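Local coordinates for enterobactin synthetase component F-related protein (Vibrio cholerae serotype O1, PDB 4OXI) that probably activates glycine with ATP as an adenylation-domain ligase, in a lipopolysaccharide modification pathway that gives resistance to antimicrobial peptides, at residues Leu252-Ser262 with His301-Val312. Numbering follows the deposited sequence.
Sequences LNAQDRVGQYS and HQLTVWLSVPTV
Thr304 OG1 is gripped twice: it donates to Asp256 OD1 (2.8 Å), on the anti side of the carboxylate, and accepts from Arg257 N (2.8 Å). A hydroxyl suits this place because it gives and takes at once; chi1 of 62° sets it between backbone N and carbonyl carbon, where it reaches both partners. Asp256 OD2 takes Asn253 N, bracing the type I turn from Asn253 to Asp256, and forms a salt bridge with Arg331. Arg257 O receives both Thr304 N and Val305 N, and Gly259 N gives Val305 O a nearly straight bond (2.9 Å, 173°); with Val305 N to Arg257 O this makes the single parallel bridge of Val258 and Val305. Gly259, lacking a side chain, lets Leu303 CD1 approach its CA to 3.7 Å beside the Trp306 ring. The extended Arg257 chain brings NH1 to His301 O, in the guanidinium plane but above the carbonyl plane. Beyond Gly259 the strands diverge, and two waters sit between Leu307 O and the Tyr261 and Ser262 amides, accepting from each N. There the Tyr261 ring packs against Trp306 and Val312, its CD1 3.6 Å from Trp306 CH2. Strands 257-260 and 305-308 thus join two mixed sheets edge to edge, flanked by strands 282-285 and 332-336, with helices 268-279 and 294-301 against their side chains.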
# COMPACT_ATOMS: atom_id res chain seq x y z
N LEU A 252 -15.16 -2.06 -14.10
CA LEU A 252 -15.16 -0.69 -14.59
C LEU A 252 -15.25 -0.74 -16.10
O LEU A 252 -15.13 -1.80 -16.70
CB LEU A 252 -13.85 0.02 -14.23
CG LEU A 252 -13.47 0.06 -12.75
CD1 LEU A 252 -12.17 0.86 -12.52
CD2 LEU A 252 -14.62 0.65 -11.97
N ASN A 253 -15.44 0.42 -16.72
CA ASN A 253 -15.32 0.52 -18.17
C ASN A 253 -14.29 1.60 -18.51
O ASN A 253 -13.86 2.36 -17.64
CB ASN A 253 -16.67 0.88 -18.79
CG ASN A 253 -17.22 2.15 -18.21
OD1 ASN A 253 -16.79 3.23 -18.58
ND2 ASN A 253 -18.16 2.03 -17.27
N ALA A 254 -13.94 1.71 -19.79
CA ALA A 254 -12.93 2.65 -20.24
C ALA A 254 -13.29 4.12 -20.02
O ALA A 254 -12.45 4.99 -20.21
CB ALA A 254 -12.60 2.41 -21.72
N GLN A 255 -14.53 4.40 -19.63
CA GLN A 255 -14.91 5.80 -19.40
C GLN A 255 -14.68 6.19 -17.95
O GLN A 255 -14.86 7.35 -17.58
CB GLN A 255 -16.37 6.06 -19.81
CG GLN A 255 -16.70 5.60 -21.22
CD GLN A 255 -15.59 5.89 -22.21
OE1 GLN A 255 -15.06 7.00 -22.27
NE2 GLN A 255 -15.21 4.87 -22.98
N ASP A 256 -14.28 5.22 -17.13
CA ASP A 256 -14.07 5.48 -15.72
C ASP A 256 -12.78 6.28 -15.48
O ASP A 256 -11.83 6.20 -16.27
CB ASP A 256 -14.04 4.16 -14.93
CG ASP A 256 -15.45 3.65 -14.59
OD1 ASP A 256 -16.25 4.43 -14.04
OD2 ASP A 256 -15.76 2.46 -14.85
N ARG A 257 -12.78 7.08 -14.41
CA ARG A 257 -11.61 7.86 -14.00
C ARG A 257 -11.26 7.46 -12.59
O ARG A 257 -12.04 7.65 -11.66
CB ARG A 257 -11.92 9.36 -14.03
CG ARG A 257 -12.24 9.89 -15.42
CD ARG A 257 -12.47 11.40 -15.39
NE ARG A 257 -12.59 11.94 -16.74
CZ ARG A 257 -12.49 13.23 -17.04
NH1 ARG A 257 -12.27 14.13 -16.09
NH2 ARG A 257 -12.62 13.61 -18.29
N VAL A 258 -10.07 6.88 -12.43
CA VAL A 258 -9.69 6.27 -11.18
C VAL A 258 -8.69 7.14 -10.42
O VAL A 258 -7.66 7.54 -10.96
CB VAL A 258 -9.06 4.90 -11.43
CG1 VAL A 258 -8.66 4.26 -10.11
CG2 VAL A 258 -10.05 4.02 -12.18
N GLY A 259 -9.02 7.45 -9.17
CA GLY A 259 -8.10 8.21 -8.34
C GLY A 259 -6.88 7.38 -7.99
O GLY A 259 -6.96 6.16 -7.84
N GLN A 260 -5.73 8.04 -7.89
CA GLN A 260 -4.53 7.41 -7.35
C GLN A 260 -4.07 8.24 -6.14
O GLN A 260 -3.18 9.08 -6.26
CB GLN A 260 -3.43 7.32 -8.41
CG GLN A 260 -2.45 6.17 -8.22
CD GLN A 260 -1.57 6.34 -6.98
OE1 GLN A 260 -0.50 6.94 -7.06
NE2 GLN A 260 -2.03 5.83 -5.85
N TYR A 261 -4.69 8.02 -4.99
CA TYR A 261 -4.40 8.81 -3.80
C TYR A 261 -3.20 8.30 -2.97
O TYR A 261 -2.34 9.09 -2.59
CB TYR A 261 -5.65 8.87 -2.93
CG TYR A 261 -5.46 9.54 -1.59
CD1 TYR A 261 -5.61 10.91 -1.43
CD2 TYR A 261 -5.14 8.78 -0.47
CE1 TYR A 261 -5.46 11.51 -0.17
CE2 TYR A 261 -4.98 9.37 0.78
CZ TYR A 261 -5.13 10.72 0.92
OH TYR A 261 -4.96 11.26 2.18
N SER A 262 -3.15 7.00 -2.68
CA SER A 262 -2.16 6.45 -1.76
C SER A 262 -0.71 6.53 -2.28
O SER A 262 -0.48 6.48 -3.49
CB SER A 262 -2.50 5.00 -1.44
OG SER A 262 -3.82 4.88 -0.92
N HIS A 301 -11.84 16.80 -11.07
CA HIS A 301 -11.57 15.90 -12.20
C HIS A 301 -12.71 14.95 -12.49
O HIS A 301 -12.55 14.07 -13.33
CB HIS A 301 -10.29 15.08 -11.97
CG HIS A 301 -9.04 15.90 -11.99
ND1 HIS A 301 -8.55 16.47 -13.14
CD2 HIS A 301 -8.20 16.27 -10.99
CE1 HIS A 301 -7.45 17.15 -12.86
NE2 HIS A 301 -7.22 17.04 -11.56
N GLN A 302 -13.84 15.10 -11.81
CA GLN A 302 -14.98 14.22 -12.03
C GLN A 302 -14.57 12.74 -11.92
O GLN A 302 -14.88 11.94 -12.79
CB GLN A 302 -15.60 14.49 -13.41
CG GLN A 302 -16.26 15.89 -13.51
CD GLN A 302 -17.48 16.01 -12.60
OE1 GLN A 302 -18.54 15.45 -12.88
NE2 GLN A 302 -17.32 16.73 -11.48
N LEU A 303 -13.85 12.39 -10.86
CA LEU A 303 -13.45 11.00 -10.64
C LEU A 303 -14.68 10.13 -10.45
O LEU A 303 -15.64 10.54 -9.81
CB LEU A 303 -12.55 10.88 -9.41
CG LEU A 303 -11.23 11.64 -9.49
CD1 LEU A 303 -10.28 11.16 -8.38
CD2 LEU A 303 -10.56 11.48 -10.85
N THR A 304 -14.63 8.92 -11.00
CA THR A 304 -15.77 8.01 -10.89
C THR A 304 -15.45 6.89 -9.91
O THR A 304 -16.36 6.22 -9.41
CB THR A 304 -16.17 7.43 -12.26
OG1 THR A 304 -15.08 6.67 -12.80
CG2 THR A 304 -16.52 8.54 -13.24
N VAL A 305 -14.16 6.69 -9.63
CA VAL A 305 -13.71 5.61 -8.74
C VAL A 305 -12.65 6.12 -7.74
O VAL A 305 -11.70 6.79 -8.13
CB VAL A 305 -13.11 4.41 -9.55
CG1 VAL A 305 -12.75 3.25 -8.64
CG2 VAL A 305 -14.09 3.93 -10.61
N TRP A 306 -12.82 5.77 -6.47
CA TRP A 306 -11.94 6.24 -5.41
C TRP A 306 -11.57 5.14 -4.41
O TRP A 306 -12.42 4.34 -4.03
CB TRP A 306 -12.60 7.39 -4.64
CG TRP A 306 -11.74 7.95 -3.54
CD1 TRP A 306 -11.76 7.59 -2.22
CD2 TRP A 306 -10.75 8.98 -3.66
NE1 TRP A 306 -10.83 8.33 -1.51
CE2 TRP A 306 -10.20 9.19 -2.38
CE3 TRP A 306 -10.26 9.75 -4.73
CZ2 TRP A 306 -9.19 10.14 -2.13
CZ3 TRP A 306 -9.26 10.69 -4.49
CH2 TRP A 306 -8.74 10.88 -3.20
N LEU A 307 -10.30 5.10 -4.00
CA LEU A 307 -9.85 4.21 -2.92
C LEU A 307 -8.86 4.95 -2.03
O LEU A 307 -7.87 5.52 -2.53
CB LEU A 307 -9.19 2.95 -3.47
CG LEU A 307 -8.44 2.09 -2.43
CD1 LEU A 307 -9.38 1.51 -1.38
CD2 LEU A 307 -7.68 0.97 -3.09
N SER A 308 -9.12 4.95 -0.72
CA SER A 308 -8.17 5.51 0.24
C SER A 308 -8.49 5.00 1.64
O SER A 308 -9.47 4.29 1.83
CB SER A 308 -8.26 7.03 0.23
OG SER A 308 -9.50 7.44 0.78
N VAL A 309 -7.66 5.35 2.62
CA VAL A 309 -8.00 5.14 4.02
C VAL A 309 -9.21 6.02 4.33
O VAL A 309 -9.44 7.02 3.63
CB VAL A 309 -6.82 5.49 4.96
CG1 VAL A 309 -5.70 4.48 4.82
CG2 VAL A 309 -6.30 6.92 4.68
N PRO A 310 -10.00 5.65 5.34
CA PRO A 310 -11.23 6.41 5.62
C PRO A 310 -10.97 7.75 6.33
O PRO A 310 -11.91 8.52 6.53
CB PRO A 310 -12.02 5.46 6.53
CG PRO A 310 -10.99 4.57 7.14
CD PRO A 310 -9.97 4.37 6.07
N THR A 311 -9.73 8.03 6.70
CA THR A 311 -9.33 9.33 7.23
C THR A 311 -9.73 10.41 6.25
O THR A 311 -10.09 11.53 6.64
CB THR A 311 -7.80 9.40 7.43
OG1 THR A 311 -7.42 8.49 8.47
CG2 THR A 311 -7.37 10.78 7.84
N VAL A 312 -9.68 10.07 4.98
CA VAL A 312 -10.01 11.03 3.94
C VAL A 312 -11.42 11.62 4.13
O VAL A 312 -11.64 12.80 3.86
CB VAL A 312 -9.82 10.39 2.56
CG1 VAL A 312 -10.70 11.05 1.50
CG2 VAL A 312 -8.34 10.45 2.17
O HOH W 1 -7.49 6.49 -4.97
O HOH W 2 -5.23 4.91 -3.16
O HOH W 3 -4.85 5.78 1.51